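PDB 5JCE: chitin elicitor-binding protein from Oryza sativa subsp. japonica, which binds chitin oligosaccharides from fungal cell walls and helps pass on the elicitor signal for plant defence responses. Local coordinates for residues A[11-16]-A[209-214]; A[44-49]-A[63-68]; A[83-88]-A[126-131]. All blocks are in the same frame, centred on the assembly; numbering follows the deposited sequence.

Interaction 1: residues A[11-16]-A[209-214]; sequences TTCKSA and LMLLPD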
ATOM      1  N   THR A  11      -8.240 -11.973   5.465  1.00 48.58           N
ATOM      2  CA  THR A  11      -6.914 -11.762   4.936  1.00 46.32           C
ATOM      3  C   THR A  11      -6.554 -10.292   4.790  1.00 51.57           C
ATOM      4  O   THR A  11      -7.340  -9.504   4.346  1.00 45.45           O
ATOM      5  CB  THR A  11      -6.784 -12.433   3.575  1.00 56.07           C
ATOM      6  OG1 THR A  11      -7.017 -13.827   3.712  1.00 55.35           O
ATOM      7  CG2 THR A  11      -5.427 -12.250   3.034  1.00 47.87           C
ATOM      8  N   THR A  12      -5.372  -9.940   5.252  1.00 48.72           N
ATOM      9  CA  THR A  12      -4.924  -8.580   5.209  1.00 42.95           C
ATOM     10  C   THR A  12      -3.810  -8.437   4.237  1.00 49.34           C
ATOM     11  O   THR A  12      -3.058  -9.333   3.985  1.00 48.52           O
ATOM     12  CB  THR A  12      -4.540  -8.002   6.556  1.00 45.00           C
ATOM     13  OG1 THR A  12      -3.530  -8.803   7.136  1.00 57.93           O
ATOM     14  CG2 THR A  12      -5.701  -7.970   7.443  1.00 41.75           C
ATOM     15  N   CYS A  13      -3.749  -7.246   3.697  1.00 30.00           N
ATOM     16  CA  CYS A  13      -2.877  -6.874   2.640  1.00 30.00           C
ATOM     17  C   CYS A  13      -2.420  -5.464   2.763  1.00 30.00           C
ATOM     18  O   CYS A  13      -2.902  -4.736   3.573  1.00 30.00           O
ATOM     19  CB  CYS A  13      -3.789  -6.863   1.447  1.00 20.00           C
ATOM     20  SG  CYS A  13      -3.058  -7.493   0.024  1.00 20.00           S
ATOM     21  N   LYS A  14      -1.485  -5.086   1.916  1.00 53.81           N
ATOM     22  CA  LYS A  14      -1.033  -3.724   1.852  1.00 45.62           C
ATOM     23  C   LYS A  14      -1.501  -3.193   0.522  1.00 43.50           C
ATOM     24  O   LYS A  14      -1.233  -3.756  -0.485  1.00 48.45           O
ATOM     25  CB  LYS A  14       0.474  -3.634   1.920  1.00 46.91           C
ATOM     26  CG  LYS A  14       0.965  -2.241   2.217  1.00 48.52           C
ATOM     27  CD  LYS A  14       2.053  -1.864   1.248  1.00 50.88           C
ATOM     28  CE  LYS A  14       3.030  -0.870   1.827  1.00 62.62           C
ATOM     29  NZ  LYS A  14       4.004  -0.400   0.817  1.00 56.15           N
ATOM     30  N   SER A  15      -2.221  -2.097   0.536  1.00 43.72           N
ATOM     31  CA  SER A  15      -2.728  -1.448  -0.670  1.00 44.38           C
ATOM     32  C   SER A  15      -2.503   0.052  -0.558  1.00 44.37           C
ATOM     33  O   SER A  15      -1.891   0.515   0.415  1.00 43.85           O
ATOM     34  CB  SER A  15      -4.215  -1.741  -0.877  1.00 43.69           C
ATOM     35  OG  SER A  15      -4.417  -3.000  -1.484  1.00 50.89           O
ATOM     36  N   ALA A  16      -3.019   0.816  -1.521  1.00 41.21           N
ATOM     37  CA  ALA A  16      -2.799   2.263  -1.501  1.00 41.93           C
ATOM     38  C   ALA A  16      -3.817   3.047  -2.303  1.00 39.28           C
ATOM     39  O   ALA A  16      -4.495   2.515  -3.175  1.00 39.84           O
ATOM     40  CB  ALA A  16      -1.398   2.586  -2.001  1.00 41.31           C
ATOM     41  N   LEU A 209       2.578  -7.644   3.518  1.00 49.54           N
ATOM     42  CA  LEU A 209       2.717  -6.209   3.716  1.00 47.09           C
ATOM     43  C   LEU A 209       3.937  -5.621   3.006  1.00 46.58           C
ATOM     44  O   LEU A 209       3.942  -4.446   2.668  1.00 53.28           O
ATOM     45  CB  LEU A 209       2.774  -5.901   5.204  1.00 46.73           C
ATOM     46  CG  LEU A 209       1.572  -6.439   6.002  1.00 51.78           C
ATOM     47  CD1 LEU A 209       1.759  -6.129   7.476  1.00 45.12           C
ATOM     48  CD2 LEU A 209       0.219  -5.917   5.478  1.00 45.26           C
ATOM     49  N   MET A 210       4.973  -6.416   2.784  1.00 46.61           N
ATOM     50  CA  MET A 210       6.117  -5.918   2.034  1.00 53.14           C
ATOM     51  C   MET A 210       5.873  -6.065   0.537  1.00 50.26           C
ATOM     52  O   MET A 210       6.468  -6.911  -0.127  1.00 49.46           O
ATOM     53  CB  MET A 210       7.405  -6.630   2.438  1.00 52.63           C
ATOM     54  CG  MET A 210       7.859  -6.318   3.856  1.00 58.33           C
ATOM     55  SD  MET A 210       7.726  -4.566   4.284  1.00 73.16           S
ATOM     56  CE  MET A 210       6.289  -4.597   5.349  1.00 55.25           C
ATOM     57  N   LEU A 211       4.972  -5.235   0.023  1.00 46.41           N
ATOM     58  CA  LEU A 211       4.645  -5.208  -1.389  1.00 47.87           C
ATOM     59  C   LEU A 211       5.061  -3.838  -1.865  1.00 47.47           C
ATOM     60  O   LEU A 211       4.373  -2.854  -1.614  1.00 43.85           O
ATOM     61  CB  LEU A 211       3.153  -5.461  -1.638  1.00 46.76           C
ATOM     62  CG  LEU A 211       2.523  -6.707  -1.000  1.00 48.52           C
ATOM     63  CD1 LEU A 211       1.045  -6.780  -1.343  1.00 49.46           C
ATOM     64  CD2 LEU A 211       3.240  -8.004  -1.398  1.00 44.46           C
ATOM     65  N   LEU A 212       6.221  -3.782  -2.513  1.00 48.09           N
ATOM     66  CA  LEU A 212       6.803  -2.524  -2.910  1.00 39.60           C
ATOM     67  C   LEU A 212       6.979  -2.478  -4.414  1.00 44.84           C
ATOM     68  O   LEU A 212       7.733  -3.272  -4.977  1.00 48.36           O
ATOM     69  CB  LEU A 212       8.139  -2.317  -2.191  1.00 45.19           C
ATOM     70  CG  LEU A 212       8.054  -2.189  -0.662  1.00 49.35           C
ATOM     71  CD1 LEU A 212       9.423  -2.347  -0.039  1.00 47.28           C
ATOM     72  CD2 LEU A 212       7.419  -0.853  -0.235  1.00 42.75           C
ATOM     73  N   PRO A 213       6.265  -1.561  -5.085  1.00 41.79           N
ATOM     74  CA  PRO A 213       6.537  -1.361  -6.514  1.00 44.24           C
ATOM     75  C   PRO A 213       7.894  -0.703  -6.738  1.00 46.63           C
ATOM     76  O   PRO A 213       8.652  -0.469  -5.784  1.00 48.88           O
ATOM     77  CB  PRO A 213       5.396  -0.449  -6.972  1.00 42.00           C
ATOM     78  CG  PRO A 213       4.961   0.245  -5.768  1.00 43.61           C
ATOM     79  CD  PRO A 213       5.175  -0.706  -4.605  1.00 38.67           C
ATOM     80  N   ASP A 214       8.203  -0.404  -7.990  1.00 46.01           N
ATOM     81  CA  ASP A 214       9.528   0.071  -8.322  1.00 47.93           C
ATOM     82  C   ASP A 214       9.801   1.458  -7.755  1.00 46.55           C
ATOM     83  O   ASP A 214       8.923   2.316  -7.724  1.00 46.42           O
ATOM     84  CB  ASP A 214       9.723   0.078  -9.837  1.00 53.16           C
ATOM     85  CG  ASP A 214      11.052   0.681 -10.240  1.00 53.20           C
ATOM     86  OD1 ASP A 214      12.096   0.006 -10.064  1.00 54.43           O
ATOM     87  OD2 ASP A 214      11.047   1.856 -10.676  1.00 53.35           O
TER
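The flat groups here are peptide units, and L209 covers one of them. Its CD2 methyl sits over one face of the C13–K14 peptide, 3.8 Å from C13 C and almost straight above that carbon. The L209–M210 peptide meets K14 through its oxygen. The methylene chain of K14 runs past this oxygen, and K14 CD comes to 3.5 Å from L209 O. The backbones come closest at this pair.

K14 carries most of the contact. Its CG is anti to the backbone N (chi1 -165°), and a bend at chi2 turns the rest of the chain along the loop. Four carbons, CB to CE, thus pass L209 O, and the amine ends beside L211 O and the L212 side chain. K14 NZ makes one weak hydrogen bond to L211 O at 3.5 Å. The same NZ lies 3.6 Å from L212 CD2, so an apolar methyl borders the charged end. The grip on this lysine is therefore more van der Waals than polar.

L211 points at the strand and is buried. Its CD1 reaches K14 O at 3.9 Å and is a looser 4.4 Å from C13 SG. The C13 side chain itself turns away from the loop and meets C136. L212 is tied by backbone bonding to C196, and K14 also packs on P67 of the neighbouring strand.

The loop makes an inverse gamma turn centred on M210, with a weak bond from L211 N to L209 O. L209 and L211, on either side of M210, both meet the strand. The arrangement is an inverse gamma turn in the loop between strands 188-194 and 217-220, packed against strand 12-20 of the mixed beta sheet.

Interaction 2: residues A[44-49]-A[63-68]; sequences GANGLP and TVKIPF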
ATOM      1  N   GLY A  44       8.881   6.595   1.973  1.00 42.19           N
ATOM      2  CA  GLY A  44       9.361   5.483   1.174  1.00 36.06           C
ATOM      3  C   GLY A  44       8.359   4.955   0.165  1.00 37.53           C
ATOM      4  O   GLY A  44       8.737   4.444  -0.878  1.00 40.60           O
ATOM      5  N   ALA A  45       7.074   5.054   0.483  1.00 42.58           N
ATOM      6  CA  ALA A  45       6.018   4.633  -0.435  1.00 41.07           C
ATOM      7  C   ALA A  45       5.966   5.548  -1.645  1.00 46.47           C
ATOM      8  O   ALA A  45       5.395   5.184  -2.674  1.00 48.15           O
ATOM      9  CB  ALA A  45       4.669   4.620   0.264  1.00 36.99           C
ATOM     10  N   ASN A  46       6.553   6.739  -1.515  1.00 43.26           N
ATOM     11  CA  ASN A  46       6.631   7.671  -2.638  1.00 42.89           C
ATOM     12  C   ASN A  46       8.061   7.870  -3.157  1.00 43.45           C
ATOM     13  O   ASN A  46       8.283   8.644  -4.069  1.00 42.10           O
ATOM     14  CB  ASN A  46       6.031   9.017  -2.242  1.00 42.55           C
ATOM     15  CG  ASN A  46       4.518   8.975  -2.157  1.00 43.55           C
ATOM     16  OD1 ASN A  46       3.818   9.049  -3.178  1.00 36.75           O
ATOM     17  ND2 ASN A  46       3.998   8.841  -0.932  1.00 44.64           N
ATOM     18  N   GLY A  47       9.029   7.182  -2.556  1.00 45.16           N
ATOM     19  CA  GLY A  47      10.418   7.295  -2.961  1.00 40.49           C
ATOM     20  C   GLY A  47      11.088   8.611  -2.593  1.00 43.44           C
ATOM     21  O   GLY A  47      11.954   9.102  -3.306  1.00 40.25           O
ATOM     22  N   LEU A  48      10.686   9.214  -1.487  1.00 40.28           N
ATOM     23  CA  LEU A  48      11.413  10.378  -1.006  1.00 39.89           C
ATOM     24  C   LEU A  48      12.630   9.840  -0.276  1.00 38.12           C
ATOM     25  O   LEU A  48      12.649   8.666   0.073  1.00 43.19           O
ATOM     26  CB  LEU A  48      10.543  11.257  -0.111  1.00 42.72           C
ATOM     27  CG  LEU A  48       9.769  12.340  -0.862  1.00 40.36           C
ATOM     28  CD1 LEU A  48       8.586  11.728  -1.591  1.00 40.71           C
ATOM     29  CD2 LEU A  48       9.304  13.430   0.089  1.00 43.80           C
ATOM     30  N   PRO A  49      13.665  10.674  -0.079  1.00 40.14           N
ATOM     31  CA  PRO A  49      14.888  10.160   0.544  1.00 40.58           C
ATOM     32  C   PRO A  49      14.705   9.878   2.045  1.00 42.25           C
ATOM     33  O   PRO A  49      13.897  10.528   2.709  1.00 39.69           O
ATOM     34  CB  PRO A  49      15.899  11.295   0.326  1.00 40.06           C
ATOM     35  CG  PRO A  49      15.303  12.164  -0.749  1.00 38.89           C
ATOM     36  CD  PRO A  49      13.829  12.072  -0.515  1.00 43.09           C
ATOM     37  N   THR A  63      -0.354  14.668  -6.298  1.00 42.39           N
ATOM     38  CA  THR A  63      -0.828  13.348  -5.933  1.00 45.24           C
ATOM     39  C   THR A  63       0.182  12.637  -5.037  1.00 48.42           C
ATOM     40  O   THR A  63       1.369  12.587  -5.339  1.00 53.34           O
ATOM     41  CB  THR A  63      -1.116  12.457  -7.180  1.00 49.24           C
ATOM     42  OG1 THR A  63       0.044  12.390  -8.009  1.00 55.55           O
ATOM     43  CG2 THR A  63      -2.290  12.982  -7.992  1.00 42.43           C
ATOM     44  N   VAL A  64      -0.289  12.091  -3.924  1.00 47.45           N
ATOM     45  CA  VAL A  64       0.576  11.313  -3.067  1.00 42.00           C
ATOM     46  C   VAL A  64       0.015   9.899  -2.867  1.00 46.72           C
ATOM     47  O   VAL A  64      -1.180   9.695  -2.631  1.00 42.63           O
ATOM     48  CB  VAL A  64       0.788  12.004  -1.717  1.00 39.09           C
ATOM     49  CG1 VAL A  64       1.585  11.106  -0.784  1.00 42.86           C
ATOM     50  CG2 VAL A  64       1.540  13.305  -1.917  1.00 43.65           C
ATOM     51  N   LYS A  65       0.908   8.931  -3.019  1.00 45.16           N
ATOM     52  CA  LYS A  65       0.631   7.527  -2.811  1.00 42.57           C
ATOM     53  C   LYS A  65       0.538   7.294  -1.297  1.00 46.60           C
ATOM     54  O   LYS A  65       1.475   7.598  -0.556  1.00 40.96           O
ATOM     55  CB  LYS A  65       1.752   6.716  -3.470  1.00 44.86           C
ATOM     56  CG  LYS A  65       1.473   5.278  -3.795  1.00 54.78           C
ATOM     57  CD  LYS A  65       2.622   4.673  -4.614  1.00 63.46           C
ATOM     58  CE  LYS A  65       2.712   3.136  -4.403  1.00 68.45           C
ATOM     59  NZ  LYS A  65       3.308   2.703  -3.082  1.00 53.83           N
ATOM     60  N   ILE A  66      -0.608   6.802  -0.828  1.00 47.53           N
ATOM     61  CA  ILE A  66      -0.826   6.614   0.611  1.00 40.30           C
ATOM     62  C   ILE A  66      -1.134   5.157   0.945  1.00 41.76           C
ATOM     63  O   ILE A  66      -2.245   4.680   0.707  1.00 40.90           O
ATOM     64  CB  ILE A  66      -1.956   7.495   1.132  1.00 39.48           C
ATOM     65  CG1 ILE A  66      -1.561   8.955   1.004  1.00 44.71           C
ATOM     66  CG2 ILE A  66      -2.227   7.186   2.601  1.00 43.93           C
ATOM     67  CD1 ILE A  66      -2.559   9.890   1.556  1.00 46.93           C
ATOM     68  N   PRO A  67      -0.138   4.438   1.485  1.00 38.84           N
ATOM     69  CA  PRO A  67      -0.331   3.010   1.742  1.00 42.40           C
ATOM     70  C   PRO A  67      -1.173   2.779   2.999  1.00 42.98           C
ATOM     71  O   PRO A  67      -1.211   3.635   3.886  1.00 45.22           O
ATOM     72  CB  PRO A  67       1.101   2.494   1.923  1.00 43.28           C
ATOM     73  CG  PRO A  67       1.829   3.661   2.487  1.00 44.57           C
ATOM     74  CD  PRO A  67       1.210   4.893   1.869  1.00 40.47           C
ATOM     75  N   PHE A  68      -1.848   1.649   3.053  1.00 45.19           N
ATOM     76  CA  PHE A  68      -2.661   1.255   4.188  1.00 46.39           C
ATOM     77  C   PHE A  68      -2.921  -0.250   4.208  1.00 42.27           C
ATOM     78  O   PHE A  68      -2.763  -0.920   3.225  1.00 42.42           O
ATOM     79  CB  PHE A  68      -3.968   2.013   4.193  1.00 46.14           C
ATOM     80  CG  PHE A  68      -4.791   1.780   2.988  1.00 44.02           C
ATOM     81  CD1 PHE A  68      -5.549   0.657   2.874  1.00 42.29           C
ATOM     82  CD2 PHE A  68      -4.796   2.679   1.981  1.00 39.17           C
ATOM     83  CE1 PHE A  68      -6.310   0.437   1.771  1.00 44.17           C
ATOM     84  CE2 PHE A  68      -5.551   2.476   0.877  1.00 43.57           C
ATOM     85  CZ  PHE A  68      -6.317   1.353   0.769  1.00 43.00           C
TER
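N46 and K65 join the end of helix 39-45 to strand 63-72. The helix ends in a Schellman motif with G47, at positive phi, as its C-prime residue.

The tight part is the N46 amide. It pairs with the backbone of K65 through both of its ends. K65 N gives a bond to N46 OD1 at 2.9 Å, in the carbonyl plane and on a lone pair. N46 ND2 gives one back to K65 O at 2.8 Å, with that oxygen 24° out of the amide plane. Two bonds to one residue fix the rotation of the amide. ND2 also bonds to L42 O, one turn back in the helix. V64 CG1 comes up across the amide, and A45 CB rests on the P67 ring, 3.7 Å from P67 CG.

The looser side is that of the K65 side chain, which is partly exposed. G47 is exposed, and the chain from there to P49 leads away from the strand. K65 runs back past N46 in the opposite direction and packs on P213. A bend at chi4 (-76°) brings its amine to the helix end, where K65 NZ bonds to A45 O at 3.3 Å.

Interaction 3: residues A[83-88]-A[126-131]; sequences PIYVVQ and QTLWIP. With NAG (2-acetamido-2-deoxy-beta-D-glucopyranose), chain C; NAG (2-acetamido-2-deoxy-beta-D-glucopyranose), chain B.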
ATOM      1  N   PRO A  83      -8.861   4.736   7.478  1.00 44.20           N
ATOM      2  CA  PRO A  83      -8.687   5.816   8.448  1.00 44.92           C
ATOM      3  C   PRO A  83      -9.946   6.107   9.257  1.00 47.49           C
ATOM      4  O   PRO A  83     -11.049   5.630   8.966  1.00 44.10           O
ATOM      5  CB  PRO A  83      -8.334   7.010   7.572  1.00 43.51           C
ATOM      6  CG  PRO A  83      -9.045   6.751   6.316  1.00 43.32           C
ATOM      7  CD  PRO A  83      -9.015   5.261   6.113  1.00 45.31           C
ATOM      8  N   ILE A  84      -9.748   6.906  10.292  1.00 49.40           N
ATOM      9  CA  ILE A  84     -10.821   7.315  11.161  1.00 51.75           C
ATOM     10  C   ILE A  84     -11.015   8.811  11.055  1.00 51.32           C
ATOM     11  O   ILE A  84     -10.123   9.592  11.375  1.00 57.31           O
ATOM     12  CB  ILE A  84     -10.552   6.928  12.623  1.00 46.01           C
ATOM     13  CG1 ILE A  84     -10.680   5.411  12.775  1.00 52.28           C
ATOM     14  CG2 ILE A  84     -11.550   7.622  13.530  1.00 48.11           C
ATOM     15  CD1 ILE A  84     -10.240   4.870  14.136  1.00 47.62           C
ATOM     16  N   TYR A  85     -12.199   9.202  10.615  1.00 50.67           N
ATOM     17  CA  TYR A  85     -12.525  10.603  10.463  1.00 50.65           C
ATOM     18  C   TYR A  85     -13.400  11.087  11.622  1.00 52.70           C
ATOM     19  O   TYR A  85     -14.352  10.415  12.006  1.00 51.38           O
ATOM     20  CB  TYR A  85     -13.224  10.826   9.120  1.00 45.00           C
ATOM     21  CG  TYR A  85     -13.502  12.275   8.851  1.00 51.20           C
ATOM     22  CD1 TYR A  85     -12.517  13.102   8.346  1.00 47.88           C
ATOM     23  CD2 TYR A  85     -14.746  12.822   9.124  1.00 56.05           C
ATOM     24  CE1 TYR A  85     -12.759  14.425   8.114  1.00 49.60           C
ATOM     25  CE2 TYR A  85     -14.996  14.148   8.890  1.00 55.07           C
ATOM     26  CZ  TYR A  85     -13.998  14.944   8.385  1.00 50.11           C
ATOM     27  OH  TYR A  85     -14.233  16.279   8.150  1.00 57.66           O
ATOM     28  N   VAL A  86     -13.052  12.243  12.183  1.00 51.40           N
ATOM     29  CA  VAL A  86     -13.844  12.899  13.222  1.00 47.70           C
ATOM     30  C   VAL A  86     -14.686  14.030  12.641  1.00 56.06           C
ATOM     31  O   VAL A  86     -14.149  15.001  12.097  1.00 58.89           O
ATOM     32  CB  VAL A  86     -12.960  13.487  14.344  1.00 52.73           C
ATOM     33  CG1 VAL A  86     -13.835  13.991  15.495  1.00 50.30           C
ATOM     34  CG2 VAL A  86     -11.957  12.460  14.836  1.00 42.66           C
ATOM     35  N   VAL A  87     -16.003  13.911  12.777  1.00 57.40           N
ATOM     36  CA  VAL A  87     -16.938  14.851  12.173  1.00 58.77           C
ATOM     37  C   VAL A  87     -16.824  16.265  12.746  1.00 59.72           C
ATOM     38  O   VAL A  87     -16.837  16.462  13.962  1.00 60.72           O
ATOM     39  CB  VAL A  87     -18.373  14.348  12.344  1.00 57.63           C
ATOM     40  CG1 VAL A  87     -19.375  15.405  11.899  1.00 57.42           C
ATOM     41  CG2 VAL A  87     -18.549  13.044  11.578  1.00 59.32           C
ATOM     42  N   GLN A  88     -16.698  17.246  11.856  1.00 63.89           N
ATOM     43  CA  GLN A  88     -16.566  18.645  12.253  1.00 64.35           C
ATOM     44  C   GLN A  88     -17.934  19.316  12.191  1.00 66.88           C
ATOM     45  O   GLN A  88     -18.811  18.840  11.466  1.00 65.62           O
ATOM     46  CB  GLN A  88     -15.557  19.370  11.350  1.00 63.98           C
ATOM     47  CG  GLN A  88     -14.128  18.855  11.463  1.00 56.98           C
ATOM     48  CD  GLN A  88     -13.706  18.595  12.895  1.00 66.59           C
ATOM     49  OE1 GLN A  88     -13.707  19.498  13.735  1.00 72.91           O
ATOM     50  NE2 GLN A  88     -13.358  17.344  13.191  1.00 64.04           N
ATOM     51  N   GLN A 126     -18.373  12.731  16.147  1.00 55.46           N
ATOM     52  CA  GLN A 126     -18.601  11.313  15.892  1.00 52.56           C
ATOM     53  C   GLN A 126     -17.460  10.757  15.034  1.00 56.03           C
ATOM     54  O   GLN A 126     -16.973  11.418  14.119  1.00 60.71           O
ATOM     55  CB  GLN A 126     -19.955  11.087  15.214  1.00 49.90           C
ATOM     56  CG  GLN A 126     -20.317   9.622  15.012  1.00 50.46           C
ATOM     57  CD  GLN A 126     -21.588   9.433  14.191  1.00 52.01           C
ATOM     58  OE1 GLN A 126     -22.340  10.385  13.940  1.00 48.10           O
ATOM     59  NE2 GLN A 126     -21.809   8.206  13.725  1.00 45.63           N
ATOM     60  N   THR A 127     -17.010   9.548  15.329  1.00 52.67           N
ATOM     61  CA  THR A 127     -15.926   9.008  14.549  1.00 49.17           C
ATOM     62  C   THR A 127     -16.447   8.015  13.541  1.00 52.19           C
ATOM     63  O   THR A 127     -17.381   7.253  13.803  1.00 48.89           O
ATOM     64  CB  THR A 127     -14.851   8.348  15.414  1.00 53.16           C
ATOM     65  OG1 THR A 127     -15.425   7.272  16.170  1.00 60.03           O
ATOM     66  CG2 THR A 127     -14.228   9.378  16.340  1.00 48.99           C
ATOM     67  N   LEU A 128     -15.804   8.052  12.380  1.00 52.81           N
ATOM     68  CA  LEU A 128     -16.216   7.323  11.199  1.00 44.46           C
ATOM     69  C   LEU A 128     -15.051   6.549  10.662  1.00 47.86           C
ATOM     70  O   LEU A 128     -14.006   7.112  10.342  1.00 49.87           O
ATOM     71  CB  LEU A 128     -16.716   8.276  10.122  1.00 42.52           C
ATOM     72  CG  LEU A 128     -17.951   9.115  10.382  1.00 51.58           C
ATOM     73  CD1 LEU A 128     -18.105  10.146   9.275  1.00 50.20           C
ATOM     74  CD2 LEU A 128     -19.159   8.197  10.463  1.00 47.75           C
ATOM     75  N   TRP A 129     -15.216   5.251  10.560  1.00 46.60           N
ATOM     76  CA  TRP A 129     -14.290   4.488   9.768  1.00 46.08           C
ATOM     77  C   TRP A 129     -14.532   4.806   8.269  1.00 44.35           C
ATOM     78  O   TRP A 129     -15.663   4.846   7.803  1.00 42.78           O
ATOM     79  CB  TRP A 129     -14.458   3.010  10.098  1.00 45.44           C
ATOM     80  CG  TRP A 129     -13.881   2.085   9.117  1.00 47.84           C
ATOM     81  CD1 TRP A 129     -12.708   2.232   8.415  1.00 46.20           C
ATOM     82  CD2 TRP A 129     -14.440   0.842   8.719  1.00 47.56           C
ATOM     83  NE1 TRP A 129     -12.516   1.145   7.592  1.00 47.09           N
ATOM     84  CE2 TRP A 129     -13.564   0.276   7.758  1.00 48.16           C
ATOM     85  CE3 TRP A 129     -15.602   0.147   9.072  1.00 44.94           C
ATOM     86  CZ2 TRP A 129     -13.818  -0.957   7.154  1.00 47.49           C
ATOM     87  CZ3 TRP A 129     -15.854  -1.075   8.466  1.00 51.06           C
ATOM     88  CH2 TRP A 129     -14.969  -1.614   7.512  1.00 51.79           C
ATOM     89  N   ILE A 130     -13.494   5.087   7.513  1.00 46.48           N
ATOM     90  CA  ILE A 130     -13.673   5.384   6.115  1.00 43.96           C
ATOM     91  C   ILE A 130     -13.089   4.218   5.412  1.00 44.61           C
ATOM     92  O   ILE A 130     -11.909   4.049   5.477  1.00 47.71           O
ATOM     93  CB  ILE A 130     -12.869   6.621   5.719  1.00 46.18           C
ATOM     94  CG1 ILE A 130     -13.327   7.838   6.507  1.00 45.03           C
ATOM     95  CG2 ILE A 130     -12.968   6.882   4.239  1.00 46.04           C
ATOM     96  CD1 ILE A 130     -14.809   8.056   6.485  1.00 44.19           C
ATOM     97  N   PRO A 131     -13.952   3.402   4.701  1.00 45.55           N
ATOM     98  CA  PRO A 131     -13.314   2.239   4.090  1.00 47.16           C
ATOM     99  C   PRO A 131     -12.864   2.391   2.656  1.00 49.59           C
ATOM    100  O   PRO A 131     -13.618   2.250   1.737  1.00 50.98           O
ATOM    101  CB  PRO A 131     -14.390   1.188   4.192  1.00 44.26           C
ATOM    102  CG  PRO A 131     -15.627   1.917   3.931  1.00 45.59           C
ATOM    103  CD  PRO A 131     -15.417   3.340   4.297  1.00 48.34           C
TER
HETATM  104  C1  NAG C   3     -16.914   4.149  17.007  1.00 54.57           C
HETATM  105  C2  NAG C   3     -18.290   4.304  16.421  1.00 50.33           C
HETATM  106  C3  NAG C   3     -18.420   3.409  15.225  1.00 46.10           C
HETATM  107  C4  NAG C   3     -17.376   3.799  14.215  1.00 50.77           C
HETATM  108  C5  NAG C   3     -16.049   3.536  14.852  1.00 51.29           C
HETATM  109  C6  NAG C   3     -14.930   3.957  13.940  1.00 57.53           C
HETATM  110  C7  NAG C   3     -19.670   4.872  18.251  1.00 50.76           C
HETATM  111  C8  NAG C   3     -20.520   4.405  19.350  1.00 53.24           C
HETATM  112  N2  NAG C   3     -19.215   3.963  17.444  1.00 50.89           N
HETATM  113  O3  NAG C   3     -19.686   3.594  14.677  1.00 48.75           O
HETATM  114  O4  NAG C   3     -17.469   3.001  13.047  1.00 57.37           O
HETATM  115  O5  NAG C   3     -15.972   4.349  15.989  1.00 55.19           O
HETATM  116  O6  NAG C   3     -13.807   4.219  14.748  1.00 53.26           O
HETATM  117  O7  NAG C   3     -19.446   6.032  18.131  1.00 59.30           O
HETATM  118  C1  NAG B   2     -14.576   4.874  21.553  1.00 67.01           C
HETATM  119  C2  NAG B   2     -13.908   5.610  20.403  1.00 66.94           C
HETATM  120  C3  NAG B   2     -14.889   5.966  19.308  1.00 60.34           C
HETATM  121  C4  NAG B   2     -15.773   4.793  18.962  1.00 58.62           C
HETATM  122  C5  NAG B   2     -16.446   4.325  20.203  1.00 59.44           C
HETATM  123  C6  NAG B   2     -17.173   3.058  19.920  1.00 56.34           C
HETATM  124  C7  NAG B   2     -11.909   6.861  20.914  1.00 64.91           C
HETATM  125  C8  NAG B   2     -11.304   8.181  21.225  1.00 57.85           C
HETATM  126  N2  NAG B   2     -13.229   6.815  20.836  1.00 68.86           N
HETATM  127  O3  NAG B   2     -14.114   6.301  18.175  1.00 62.99           O
HETATM  128  O4  NAG B   2     -16.780   5.148  18.027  1.00 67.48           O
HETATM  129  O5  NAG B   2     -15.417   3.875  21.022  1.00 63.69           O
HETATM  130  O6  NAG B   2     -16.263   2.103  20.410  1.00 50.87           O
HETATM  131  O7  NAG B   2     -11.228   5.889  20.763  1.00 59.63           O
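L128 and Y85 lie side by side on the inner face of a two-stranded antiparallel sheet. L128 CD1 lies 3.7 Å from V87 CG2 and approaches the Y85 ring obliquely. I130 CG1 packs on Y85 CB at 4.0 Å, and P83 meets I130 nearly at a right angle. Helix 93-100 covers this side through L93, I96 and V100. With helix 107-113 it completes the strand-helix-helix-strand order of a LysM domain.

The backbones form the next layer. Y85 and L128 are a hydrogen-bonded pair, with Y85 N to L128 O and L128 N to Y85 O both at 2.8 Å. I130 N to P83 O and V87 N to Q126 O extend the pairing on either side. Beyond the apolar centre, Y85 OH bonds to D91.

The other face carries I84, V86, T127 and W129, whose NE1 bonds to S79 O. I84 CG2 lies 3.9 Å from T127 CB, and I84 CD1 touches O6 of the chain C sugar. T127 OG1 takes the position between backbone N and carbonyl carbon (chi1 60°), and so meets both sugars. It hydrogen-bonds to O3 of the chain B NAG at 2.6 Å, and either could be the donor. O5 of the chain C NAG, 3.0 Å from OG1, is a possible second acceptor for its single proton. N114 also bonds to the glycan. One hydroxyl thus spans two neighbouring GlcNAc units, which suits recognition of a chitin chain rather than a lone sugar.

How the interactions relate
From the N terminus, strand 12-20 opens interaction 1, which closes only at the loop 209-214. That is the longest loop of the three, and both other contacts nest inside it. Interaction 2 comes first, closing a short loop between helix 39-45 and strand 63-72. Interaction 3 follows in series, closing the LysM unit around helices 93-100 and 107-113. Interactions 1 and 2 touch. Their strands 12-20 and 63-72 are neighbours in the mixed sheet, probably bonded at S15 O and F68 N. Interaction 3 stands apart, its centre about 23 Å from that of interaction 1 and 22 Å from that of interaction 2.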